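Local coordinates for glyoxalase family protein (Bacillus cereus, PDB 1ZSW) that is of unknown biochemical function but binds a zinc ion and belongs to the glyoxalase, or vicinal oxygen chelate, superfamily of metalloproteins, at residues A[42-45]-A[46-50]; A[159-162]-A[163-166]; A[274-278]-A[279-283]. All coordinates share one frame; numbering follows the deposited sequence.

Interaction 1: residues A[42-45]-A[46-50]; sequences NENN and HFYKN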
ATOM      1  N   ASN A  42      16.673  -4.810  10.079  1.00 28.36           N
ATOM      2  CA  ASN A  42      17.157  -6.195   9.913  1.00 27.76           C
ATOM      3  C   ASN A  42      16.023  -7.217  10.000  1.00 26.62           C
ATOM      4  O   ASN A  42      15.910  -8.096   9.147  1.00 27.48           O
ATOM      5  CB  ASN A  42      18.259  -6.539  10.932  1.00 29.83           C
ATOM      6  CG  ASN A  42      19.537  -5.722  10.725  1.00 32.93           C
ATOM      7  OD1 ASN A  42      19.778  -5.189   9.658  1.00 34.57           O
ATOM      8  ND2 ASN A  42      20.348  -5.618  11.771  1.00 39.05           N
ATOM      9  N   GLU A  43      15.156  -7.074  11.000  0.70 24.92           N
ATOM     10  CA  GLU A  43      14.045  -8.012  11.203  0.70 25.30           C
ATOM     11  C   GLU A  43      12.958  -7.797  10.143  0.70 23.35           C
ATOM     12  O   GLU A  43      12.319  -8.744   9.683  0.70 23.86           O
ATOM     13  CB  GLU A  43      13.483  -7.864  12.619  0.70 25.27           C
ATOM     14  CG  GLU A  43      14.492  -8.273  13.700  0.70 30.82           C
ATOM     15  CD  GLU A  43      14.129  -7.778  15.086  0.70 38.36           C
ATOM     16  OE1 GLU A  43      13.221  -6.927  15.217  0.70 42.24           O
ATOM     17  OE2 GLU A  43      14.775  -8.233  16.060  0.70 43.11           O
ATOM     18  N   ASN A  44      12.785  -6.536   9.745  1.00 23.13           N
ATOM     19  CA  ASN A  44      11.802  -6.188   8.725  1.00 21.92           C
ATOM     20  C   ASN A  44      12.191  -6.778   7.378  1.00 21.60           C
ATOM     21  O   ASN A  44      11.393  -7.431   6.718  1.00 20.94           O
ATOM     22  CB  ASN A  44      11.654  -4.654   8.661  1.00 20.99           C
ATOM     23  CG  ASN A  44      10.622  -4.224   7.638  1.00 25.64           C
ATOM     24  OD1 ASN A  44       9.412  -4.331   7.867  1.00 25.51           O
ATOM     25  ND2 ASN A  44      11.094  -3.734   6.514  1.00 20.43           N
ATOM     26  N   ASN A  45      13.467  -6.612   7.019  1.00 22.69           N
ATOM     27  CA  ASN A  45      14.013  -7.202   5.812  1.00 23.41           C
ATOM     28  C   ASN A  45      13.881  -8.727   5.809  1.00 22.36           C
ATOM     29  O   ASN A  45      13.471  -9.293   4.816  1.00 21.81           O
ATOM     30  CB  ASN A  45      15.481  -6.769   5.654  1.00 24.04           C
ATOM     31  CG  ASN A  45      16.162  -7.363   4.413  1.00 25.42           C
ATOM     32  OD1 ASN A  45      17.066  -8.203   4.542  1.00 33.14           O
ATOM     33  ND2 ASN A  45      15.745  -6.934   3.226  1.00 26.36           N
ATOM     34  N   HIS A  46      14.181  -9.366   6.938  1.00 23.22           N
ATOM     35  CA  HIS A  46      14.073 -10.799   6.975  1.00 25.95           C
ATOM     36  C   HIS A  46      12.620 -11.214   6.708  1.00 24.29           C
ATOM     37  O   HIS A  46      12.354 -12.093   5.896  1.00 24.83           O
ATOM     38  CB  HIS A  46      14.575 -11.385   8.293  1.00 27.48           C
ATOM     39  CG  HIS A  46      14.415 -12.871   8.348  1.00 31.21           C
ATOM     40  ND1 HIS A  46      15.231 -13.729   7.640  1.00 38.09           N
ATOM     41  CD2 HIS A  46      13.494 -13.647   8.972  1.00 32.80           C
ATOM     42  CE1 HIS A  46      14.829 -14.974   7.842  1.00 37.63           C
ATOM     43  NE2 HIS A  46      13.783 -14.951   8.650  1.00 41.59           N
ATOM     44  N   PHE A  47      11.666 -10.543   7.338  1.00 21.83           N
ATOM     45  CA  PHE A  47      10.288 -10.963   7.166  1.00 21.51           C
ATOM     46  C   PHE A  47       9.744 -10.762   5.767  1.00 21.20           C
ATOM     47  O   PHE A  47       9.153 -11.694   5.177  1.00 21.27           O
ATOM     48  CB  PHE A  47       9.388 -10.224   8.171  1.00 21.84           C
ATOM     49  CG  PHE A  47       8.005 -10.779   8.230  1.00 24.44           C
ATOM     50  CD1 PHE A  47       7.733 -11.939   8.949  1.00 26.39           C
ATOM     51  CD2 PHE A  47       6.975 -10.161   7.549  1.00 22.04           C
ATOM     52  CE1 PHE A  47       6.438 -12.449   8.999  1.00 27.16           C
ATOM     53  CE2 PHE A  47       5.669 -10.653   7.590  1.00 24.71           C
ATOM     54  CZ  PHE A  47       5.396 -11.802   8.332  1.00 24.79           C
ATOM     55  N   TYR A  48       9.940  -9.553   5.208  1.00 19.77           N
ATOM     56  CA  TYR A  48       9.277  -9.243   3.922  1.00 18.40           C
ATOM     57  C   TYR A  48       9.979  -9.867   2.722  1.00 18.49           C
ATOM     58  O   TYR A  48       9.345 -10.234   1.744  1.00 19.16           O
ATOM     59  CB  TYR A  48       9.016  -7.704   3.766  1.00 18.00           C
ATOM     60  CG  TYR A  48       7.944  -7.353   4.758  1.00 17.07           C
ATOM     61  CD1 TYR A  48       8.282  -6.970   6.055  1.00 16.83           C
ATOM     62  CD2 TYR A  48       6.613  -7.579   4.442  1.00 18.40           C
ATOM     63  CE1 TYR A  48       7.274  -6.753   7.053  1.00 19.06           C
ATOM     64  CE2 TYR A  48       5.608  -7.360   5.404  1.00 21.30           C
ATOM     65  CZ  TYR A  48       5.959  -6.966   6.692  1.00 20.50           C
ATOM     66  OH  TYR A  48       4.939  -6.790   7.636  1.00 21.58           O
ATOM     67  N   LYS A  49      11.290 -10.021   2.823  1.00 20.45           N
ATOM     68  CA  LYS A  49      12.064 -10.622   1.738  1.00 22.26           C
ATOM     69  C   LYS A  49      12.202 -12.122   1.935  1.00 23.36           C
ATOM     70  O   LYS A  49      11.791 -12.885   1.089  1.00 24.12           O
ATOM     71  CB  LYS A  49      13.430  -9.940   1.622  1.00 23.00           C
ATOM     72  CG  LYS A  49      14.302 -10.514   0.511  1.00 24.61           C
ATOM     73  CD  LYS A  49      15.582  -9.689   0.334  1.00 27.28           C
ATOM     74  CE  LYS A  49      16.462  -9.796   1.561  1.00 37.19           C
ATOM     75  NZ  LYS A  49      17.122 -11.135   1.693  1.00 43.84           N
ATOM     76  N   ASN A  50      12.737 -12.552   3.067  1.00 23.27           N
ATOM     77  CA  ASN A  50      12.996 -13.995   3.230  1.00 27.25           C
ATOM     78  C   ASN A  50      11.753 -14.829   3.507  1.00 27.62           C
ATOM     79  O   ASN A  50      11.590 -15.895   2.920  1.00 31.36           O
ATOM     80  CB  ASN A  50      14.098 -14.234   4.261  1.00 29.22           C
ATOM     81  CG  ASN A  50      15.414 -13.610   3.825  1.00 34.41           C
ATOM     82  OD1 ASN A  50      16.020 -12.835   4.552  1.00 37.84           O
ATOM     83  ND2 ASN A  50      15.816 -13.897   2.589  1.00 43.52           N
TER

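Interaction 2: residues A[159-162]-A[163-166]; sequences EKVE and HWET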
ATOM      1  N   GLU A 159      -5.991 -13.566 -11.111  1.00 35.80           N
ATOM      2  CA  GLU A 159      -6.181 -12.188 -11.562  1.00 34.58           C
ATOM      3  C   GLU A 159      -5.036 -11.324 -11.067  1.00 32.70           C
ATOM      4  O   GLU A 159      -4.494 -11.531  -9.957  1.00 30.85           O
ATOM      5  CB  GLU A 159      -7.529 -11.618 -11.119  1.00 36.54           C
ATOM      6  CG  GLU A 159      -8.738 -12.348 -11.736  1.00 41.62           C
ATOM      7  CD  GLU A 159      -8.774 -12.262 -13.264  1.00 49.44           C
ATOM      8  OE1 GLU A 159      -8.551 -11.159 -13.817  1.00 53.67           O
ATOM      9  OE2 GLU A 159      -9.024 -13.303 -13.917  1.00 53.29           O
ATOM     10  N   LYS A 160      -4.645 -10.381 -11.905  1.00 31.25           N
ATOM     11  CA  LYS A 160      -3.483  -9.550 -11.624  1.00 32.22           C
ATOM     12  C   LYS A 160      -3.550  -8.259 -12.429  1.00 31.22           C
ATOM     13  O   LYS A 160      -4.198  -8.189 -13.484  1.00 29.75           O
ATOM     14  CB  LYS A 160      -2.192 -10.316 -11.959  1.00 31.91           C
ATOM     15  CG  LYS A 160      -1.997 -10.581 -13.450  1.00 35.35           C
ATOM     16  CD  LYS A 160      -0.842 -11.544 -13.719  1.00 33.97           C
ATOM     17  CE  LYS A 160       0.502 -10.847 -13.586  1.00 37.06           C
ATOM     18  NZ  LYS A 160       0.641  -9.720 -14.547  1.00 34.81           N
ATOM     19  N   VAL A 161      -2.886  -7.228 -11.921  1.00 30.23           N
ATOM     20  CA  VAL A 161      -2.610  -6.016 -12.695  1.00 29.21           C
ATOM     21  C   VAL A 161      -1.646  -6.441 -13.795  1.00 31.79           C
ATOM     22  O   VAL A 161      -0.682  -7.151 -13.514  1.00 30.92           O
ATOM     23  CB  VAL A 161      -1.971  -4.946 -11.789  1.00 29.18           C
ATOM     24  CG1 VAL A 161      -1.381  -3.773 -12.594  1.00 25.92           C
ATOM     25  CG2 VAL A 161      -3.003  -4.443 -10.812  1.00 27.43           C
ATOM     26  N   GLU A 162      -1.906  -6.035 -15.037  1.00 31.78           N
ATOM     27  CA  GLU A 162      -1.087  -6.518 -16.154  1.00 35.48           C
ATOM     28  C   GLU A 162       0.422  -6.362 -15.932  1.00 34.10           C
ATOM     29  O   GLU A 162       1.198  -7.264 -16.268  1.00 36.13           O
ATOM     30  CB  GLU A 162      -1.521  -5.925 -17.504  1.00 37.71           C
ATOM     31  CG  GLU A 162      -0.550  -6.272 -18.662  1.00 44.09           C
ATOM     32  CD  GLU A 162      -1.236  -6.500 -19.998  1.00 55.22           C
ATOM     33  OE1 GLU A 162      -0.635  -6.137 -21.033  1.00 60.09           O
ATOM     34  OE2 GLU A 162      -2.363  -7.050 -20.023  1.00 58.89           O
ATOM     35  N   HIS A 163       0.845  -5.245 -15.360  1.00 32.17           N
ATOM     36  CA  HIS A 163       2.285  -4.997 -15.231  1.00 31.39           C
ATOM     37  C   HIS A 163       3.014  -5.761 -14.115  1.00 30.31           C
ATOM     38  O   HIS A 163       4.232  -5.765 -14.084  1.00 32.00           O
ATOM     39  CB  HIS A 163       2.624  -3.504 -15.179  1.00 31.80           C
ATOM     40  CG  HIS A 163       2.102  -2.786 -13.976  1.00 32.56           C
ATOM     41  ND1 HIS A 163       1.291  -1.677 -14.066  1.00 31.86           N
ATOM     42  CD2 HIS A 163       2.300  -2.995 -12.652  1.00 32.40           C
ATOM     43  CE1 HIS A 163       0.992  -1.244 -12.853  1.00 32.79           C
ATOM     44  NE2 HIS A 163       1.596  -2.023 -11.976  1.00 26.20           N
ATOM     45  N   TRP A 164       2.277  -6.417 -13.221  1.00 28.52           N
ATOM     46  CA  TRP A 164       2.915  -7.211 -12.168  1.00 27.70           C
ATOM     47  C   TRP A 164       3.768  -8.375 -12.710  1.00 28.22           C
ATOM     48  O   TRP A 164       3.390  -9.013 -13.692  1.00 29.40           O
ATOM     49  CB  TRP A 164       1.847  -7.761 -11.225  1.00 26.18           C
ATOM     50  CG  TRP A 164       1.129  -6.710 -10.402  1.00 25.93           C
ATOM     51  CD1 TRP A 164       1.408  -5.366 -10.321  1.00 26.68           C
ATOM     52  CD2 TRP A 164       0.043  -6.949  -9.493  1.00 23.78           C
ATOM     53  NE1 TRP A 164       0.540  -4.759  -9.450  1.00 22.52           N
ATOM     54  CE2 TRP A 164      -0.301  -5.713  -8.919  1.00 23.55           C
ATOM     55  CE3 TRP A 164      -0.685  -8.093  -9.127  1.00 25.28           C
ATOM     56  CZ2 TRP A 164      -1.333  -5.583  -7.979  1.00 23.72           C
ATOM     57  CZ3 TRP A 164      -1.731  -7.967  -8.203  1.00 26.08           C
ATOM     58  CH2 TRP A 164      -2.036  -6.718  -7.634  1.00 24.05           C
ATOM     59  N   GLU A 165       4.914  -8.630 -12.074  1.00 27.99           N
ATOM     60  CA  GLU A 165       5.783  -9.752 -12.451  1.00 30.07           C
ATOM     61  C   GLU A 165       6.352 -10.476 -11.258  1.00 29.01           C
ATOM     62  O   GLU A 165       6.936  -9.860 -10.366  1.00 26.62           O
ATOM     63  CB  GLU A 165       6.956  -9.251 -13.284  1.00 31.29           C
ATOM     64  CG  GLU A 165       6.578  -8.832 -14.666  1.00 36.97           C
ATOM     65  CD  GLU A 165       7.738  -8.154 -15.373  1.00 45.30           C
ATOM     66  OE1 GLU A 165       8.092  -7.006 -15.000  1.00 44.72           O
ATOM     67  OE2 GLU A 165       8.298  -8.798 -16.283  1.00 47.38           O
ATOM     68  N   THR A 166       6.243 -11.798 -11.257  1.00 30.38           N
ATOM     69  CA  THR A 166       6.834 -12.569 -10.171  1.00 31.00           C
ATOM     70  C   THR A 166       8.370 -12.492 -10.229  1.00 29.85           C
ATOM     71  O   THR A 166       8.984 -12.216 -11.268  1.00 31.57           O
ATOM     72  CB  THR A 166       6.354 -14.053 -10.175  1.00 33.24           C
ATOM     73  OG1 THR A 166       6.651 -14.641 -11.441  1.00 34.83           O
ATOM     74  CG2 THR A 166       4.824 -14.154  -9.930  1.00 35.25           C
TER
HETATM   75  O   HOH W   1       3.662  -8.715 -16.420  0.70 35.93           O

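Interaction 3: residues A[274-278]-A[279-283]; sequences IIDRF and YFKSL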
ATOM      1  N   ILE A 274       1.594  19.074  -4.933  1.00 24.87           N
ATOM      2  CA  ILE A 274       2.308  18.029  -5.665  1.00 25.36           C
ATOM      3  C   ILE A 274       3.786  18.075  -5.315  1.00 28.53           C
ATOM      4  O   ILE A 274       4.437  19.135  -5.428  1.00 29.45           O
ATOM      5  CB  ILE A 274       2.064  18.131  -7.185  1.00 24.15           C
ATOM      6  CG1 ILE A 274       0.563  17.885  -7.431  1.00 25.03           C
ATOM      7  CG2 ILE A 274       2.991  17.173  -7.968  1.00 24.18           C
ATOM      8  CD1 ILE A 274       0.057  18.153  -8.880  1.00 29.92           C
ATOM      9  N   ILE A 275       4.312  16.935  -4.879  1.00 27.04           N
ATOM     10  CA  ILE A 275       5.735  16.793  -4.541  1.00 28.36           C
ATOM     11  C   ILE A 275       6.376  15.732  -5.449  1.00 29.06           C
ATOM     12  O   ILE A 275       5.818  14.660  -5.657  1.00 26.21           O
ATOM     13  CB  ILE A 275       5.883  16.337  -3.083  1.00 30.32           C
ATOM     14  CG1 ILE A 275       5.259  17.353  -2.106  1.00 34.32           C
ATOM     15  CG2 ILE A 275       7.370  16.061  -2.744  1.00 33.47           C
ATOM     16  CD1 ILE A 275       4.885  16.759  -0.748  1.00 36.68           C
ATOM     17  N   ASP A 276       7.536  16.038  -6.015  1.00 28.73           N
ATOM     18  CA  ASP A 276       8.257  15.070  -6.814  1.00 28.83           C
ATOM     19  C   ASP A 276       9.052  14.139  -5.905  1.00 28.74           C
ATOM     20  O   ASP A 276       9.965  14.566  -5.171  1.00 27.35           O
ATOM     21  CB  ASP A 276       9.159  15.774  -7.830  1.00 31.12           C
ATOM     22  CG  ASP A 276       9.723  14.821  -8.845  1.00 35.68           C
ATOM     23  OD1 ASP A 276       9.579  13.589  -8.658  1.00 32.37           O
ATOM     24  OD2 ASP A 276      10.323  15.297  -9.833  1.00 42.25           O
ATOM     25  N   ARG A 277       8.649  12.863  -5.910  1.00 25.60           N
ATOM     26  CA  ARG A 277       9.268  11.846  -5.079  1.00 28.07           C
ATOM     27  C   ARG A 277      10.281  11.039  -5.890  1.00 28.81           C
ATOM     28  O   ARG A 277      10.760   9.994  -5.426  1.00 30.79           O
ATOM     29  CB  ARG A 277       8.194  10.936  -4.460  1.00 26.78           C
ATOM     30  CG  ARG A 277       7.297  11.618  -3.406  1.00 31.45           C
ATOM     31  CD  ARG A 277       8.095  12.242  -2.268  1.00 35.66           C
ATOM     32  NE  ARG A 277       7.313  12.425  -1.035  1.00 34.51           N
ATOM     33  CZ  ARG A 277       7.727  13.153   0.004  1.00 33.35           C
ATOM     34  NH1 ARG A 277       8.888  13.821  -0.068  1.00 35.31           N
ATOM     35  NH2 ARG A 277       6.969  13.261   1.096  1.00 36.46           N
ATOM     36  N   PHE A 278      10.625  11.571  -7.064  0.60 29.37           N
ATOM     37  CA  PHE A 278      11.570  10.983  -8.014  0.60 30.08           C
ATOM     38  C   PHE A 278      11.001   9.776  -8.762  0.60 29.92           C
ATOM     39  O   PHE A 278      10.865   9.808  -9.991  0.60 29.54           O
ATOM     40  CB  PHE A 278      12.941  10.690  -7.368  0.60 31.92           C
ATOM     41  CG  PHE A 278      14.039  10.431  -8.366  0.60 32.49           C
ATOM     42  CD1 PHE A 278      14.421  11.411  -9.274  0.60 35.37           C
ATOM     43  CD2 PHE A 278      14.700   9.214  -8.380  0.60 33.61           C
ATOM     44  CE1 PHE A 278      15.436  11.174 -10.196  0.60 33.25           C
ATOM     45  CE2 PHE A 278      15.721   8.972  -9.296  0.60 34.92           C
ATOM     46  CZ  PHE A 278      16.082   9.952 -10.204  0.60 35.02           C
ATOM     47  N   TYR A 279      10.624   8.741  -8.016  1.00 27.54           N
ATOM     48  CA  TYR A 279      10.078   7.533  -8.610  1.00 27.66           C
ATOM     49  C   TYR A 279       8.619   7.733  -9.045  1.00 26.15           C
ATOM     50  O   TYR A 279       8.076   6.907  -9.781  1.00 25.58           O
ATOM     51  CB  TYR A 279      10.196   6.394  -7.618  1.00 30.99           C
ATOM     52  CG  TYR A 279      11.594   6.323  -7.019  1.00 34.85           C
ATOM     53  CD1 TYR A 279      11.794   6.541  -5.657  1.00 41.09           C
ATOM     54  CD2 TYR A 279      12.712   6.072  -7.831  1.00 37.33           C
ATOM     55  CE1 TYR A 279      13.068   6.477  -5.098  1.00 41.64           C
ATOM     56  CE2 TYR A 279      13.987   6.014  -7.288  1.00 41.50           C
ATOM     57  CZ  TYR A 279      14.161   6.217  -5.920  1.00 42.31           C
ATOM     58  OH  TYR A 279      15.430   6.175  -5.359  1.00 44.24           O
ATOM     59  N   PHE A 280       8.016   8.835  -8.590  1.00 22.47           N
ATOM     60  CA  PHE A 280       6.669   9.258  -8.978  1.00 21.53           C
ATOM     61  C   PHE A 280       6.436  10.662  -8.435  1.00 22.15           C
ATOM     62  O   PHE A 280       7.200  11.129  -7.557  1.00 23.91           O
ATOM     63  CB  PHE A 280       5.600   8.274  -8.410  1.00 22.77           C
ATOM     64  CG  PHE A 280       5.767   7.958  -6.923  1.00 22.99           C
ATOM     65  CD1 PHE A 280       5.255   8.828  -5.937  1.00 24.07           C
ATOM     66  CD2 PHE A 280       6.407   6.773  -6.516  1.00 25.51           C
ATOM     67  CE1 PHE A 280       5.387   8.525  -4.551  1.00 24.48           C
ATOM     68  CE2 PHE A 280       6.555   6.472  -5.120  1.00 25.38           C
ATOM     69  CZ  PHE A 280       6.029   7.375  -4.156  1.00 22.74           C
ATOM     70  N   LYS A 281       5.381  11.335  -8.907  1.00 20.65           N
ATOM     71  CA  LYS A 281       4.926  12.556  -8.254  1.00 20.68           C
ATOM     72  C   LYS A 281       3.649  12.239  -7.460  1.00 19.79           C
ATOM     73  O   LYS A 281       2.875  11.339  -7.838  1.00 19.19           O
ATOM     74  CB  LYS A 281       4.666  13.686  -9.249  1.00 23.23           C
ATOM     75  CG  LYS A 281       5.873  14.058 -10.141  1.00 24.79           C
ATOM     76  CD  LYS A 281       5.557  15.463 -10.706  1.00 26.83           C
ATOM     77  CE  LYS A 281       6.595  15.974 -11.724  1.00 29.22           C
ATOM     78  NZ  LYS A 281       6.725  15.062 -12.866  1.00 31.02           N
ATOM     79  N   SER A 282       3.453  12.939  -6.366  1.00 19.96           N
ATOM     80  CA  SER A 282       2.290  12.654  -5.534  1.00 18.46           C
ATOM     81  C   SER A 282       1.815  13.850  -4.743  1.00 19.03           C
ATOM     82  O   SER A 282       2.543  14.871  -4.628  1.00 21.04           O
ATOM     83  CB  SER A 282       2.628  11.508  -4.631  1.00 22.23           C
ATOM     84  OG  SER A 282       3.481  11.914  -3.590  1.00 22.79           O
ATOM     85  N   LEU A 283       0.632  13.711  -4.152  1.00 17.67           N
ATOM     86  CA  LEU A 283       0.169  14.657  -3.182  1.00 17.55           C
ATOM     87  C   LEU A 283      -0.485  13.884  -2.057  1.00 19.61           C
ATOM     88  O   LEU A 283      -0.900  12.728  -2.260  1.00 18.96           O
ATOM     89  CB  LEU A 283      -0.807  15.648  -3.810  1.00 22.04           C
ATOM     90  CG  LEU A 283      -2.178  15.101  -4.186  1.00 21.39           C
ATOM     91  CD1 LEU A 283      -3.206  15.145  -3.085  1.00 24.42           C
ATOM     92  CD2 LEU A 283      -2.675  15.946  -5.383  1.00 25.63           C
TER

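Interaction 1: residues A[42-45]-A[46-50]
Tyr48 lies back along the helix against Asn44, one turn earlier. Its CG stands beside its own backbone N and anti to the carbonyl carbon (chi1 -70°), which swings the ring toward the preceding turn. Tyr48 CB packs 3.8 Å from Asn44 O. Further out, CD1 brings the ring edge to the same oxygen, 3.2 Å from Tyr48 CD1 to Asn44 O, with the carbonyl near the ring plane. CE1 then meets the side-chain carbonyl, 3.3 Å from Asn44 OD1. Amide and ring are turned 40° against each other, so the two flat groups cross obliquely and do not stack. At the tip, OH is hydrogen-bonded to Asp145 OD2. Tyrosine suits the place because its flat rim can slide past a polar neighbour while its hydroxyl reaches on to the carboxylate of Asp145.

Asn44 O also takes the backbone N-H of Tyr48, a nearly linear bond of 3.0 Å from Tyr48 N. It is one rung of the alpha-helical ladder, followed by Lys49 N to Asn45 O, before the helix widens into a pi-type turn at 46-50. Lys49 runs alongside Asn45, both pointing the same way: CB is 3.3 Å from Asn45 O, and the chain then bends so that CE rests against the asparagine side chain. Its ammonium leaves for a salt bridge with Glu337 in the C-terminal tail.

Helix 41-51 follows strand 31-38 in a beta-alpha-beta-beta-beta module of the superfamily. Asn44 and Asn45 lean on strand 69-74 through Leu71 and Tyr73, while the Tyr48 ring meets Phe86 of strand 83-88.

Interaction 2: residues A[159-162]-A[163-166]
Val161 O is gripped by two donors from opposite faces of its carbonyl plane, Trp164 N and Lys160 NZ. The backbone bond, 3.1 Å from Trp164 N to Val161 O, comes from well above that plane and not along a lone pair. Besides its bond to Val161 O, Lys160 NZ donates to Trp164 O at 3.0 Å. A long, flexible chain suits this task, and the lysine folds back by bending at chi3 and chi4. A water supports the same Trp164 carbonyl, donating to Trp164 O at 2.8 Å and to Glu162 O as well.

The backbone bond closes a type I beta turn from Val161 to Trp164, in the loop that leads from strand 150-155 to strand 180-188. At the start of the turn the Val161 side chain packs against two aromatic rings. CG1 stands over the centre of the imidazole, 3.5 Å from His163 CE1, in a CH-pi contact. CB sits over the five-membered ring of the indole, 3.4 Å from Trp164 CE2, and CG2 covers the benzene side near CZ2. A compact beta-branched residue suits this place, since its two methyls diverge toward different partners. His163 CG lies between its backbone N and carbonyl carbon (chi1 65°), bringing the ring alongside the valine. His163 NE2 and Trp164 NE1 both donate to Pro80 O, and Phe224 meets the indole edge-to-face.

Interaction 3: residues A[274-278]-A[279-283]
Between Arg277 and Tyr279 the chain makes a classic gamma turn, uncommon because Phe278 at its centre takes a positive phi (74°, psi -60°). It is closed by a weak bond, 2.9 Å from Tyr279 N to Arg277 O. An Asx turn helps to hold the bend: Phe278 N gives its hydrogen to Asp276 OD1 at 2.8 Å, from above the carboxylate plane, a task suited to aspartate's short side chain. In the conformer described here, the edge of Phe278 turns to the face of Tyr279 in an offset edge-to-face pair, ring planes 72° apart.

Beyond the turn the two arms form an antiparallel hairpin. Arg277 N binds Phe280 O at 2.8 Å, and Ile275 and Ser282 are a hydrogen-bonded pair, with 2.7 Å from Ile275 N to Ser282 O. Arg277 CB makes an off-centre CH-pi contact with the Phe280 ring, 3.7 Å from Phe280 CE1, while its guanidinium goes on to Tyr284 and Asp64.

Phe280 also meets the ring of zinc ligand His33. Serine's short side chain keeps Ser282 OG close to the strand, where it is hydrogen-bonded to Glu294 OE2; the hairpin therefore supplies a second-shell group that probably helps to orient a zinc-binding carboxylate.

Along the chain the three contacts come in series: interaction 1 on helix 41-51, interaction 2 in the loop between strands 150-155 and 180-188, interaction 3 on the hairpin of strands 275-276 and 280-286. Their centres lie about 23 to 27 Å apart, and none touches another. Interactions 1 and 3 lie in different glyoxalase-superfamily regions of the chain yet serve one eight-stranded mixed sheet, which carries the helix of interaction 1 and ends in the hairpin of interaction 3. Interaction 2 reaches this sheet at Arg250 of strand 244-251. Zinc is bound by His33, His246 and Glu294 from central strands, so a single metal site draws on both halves of the chain.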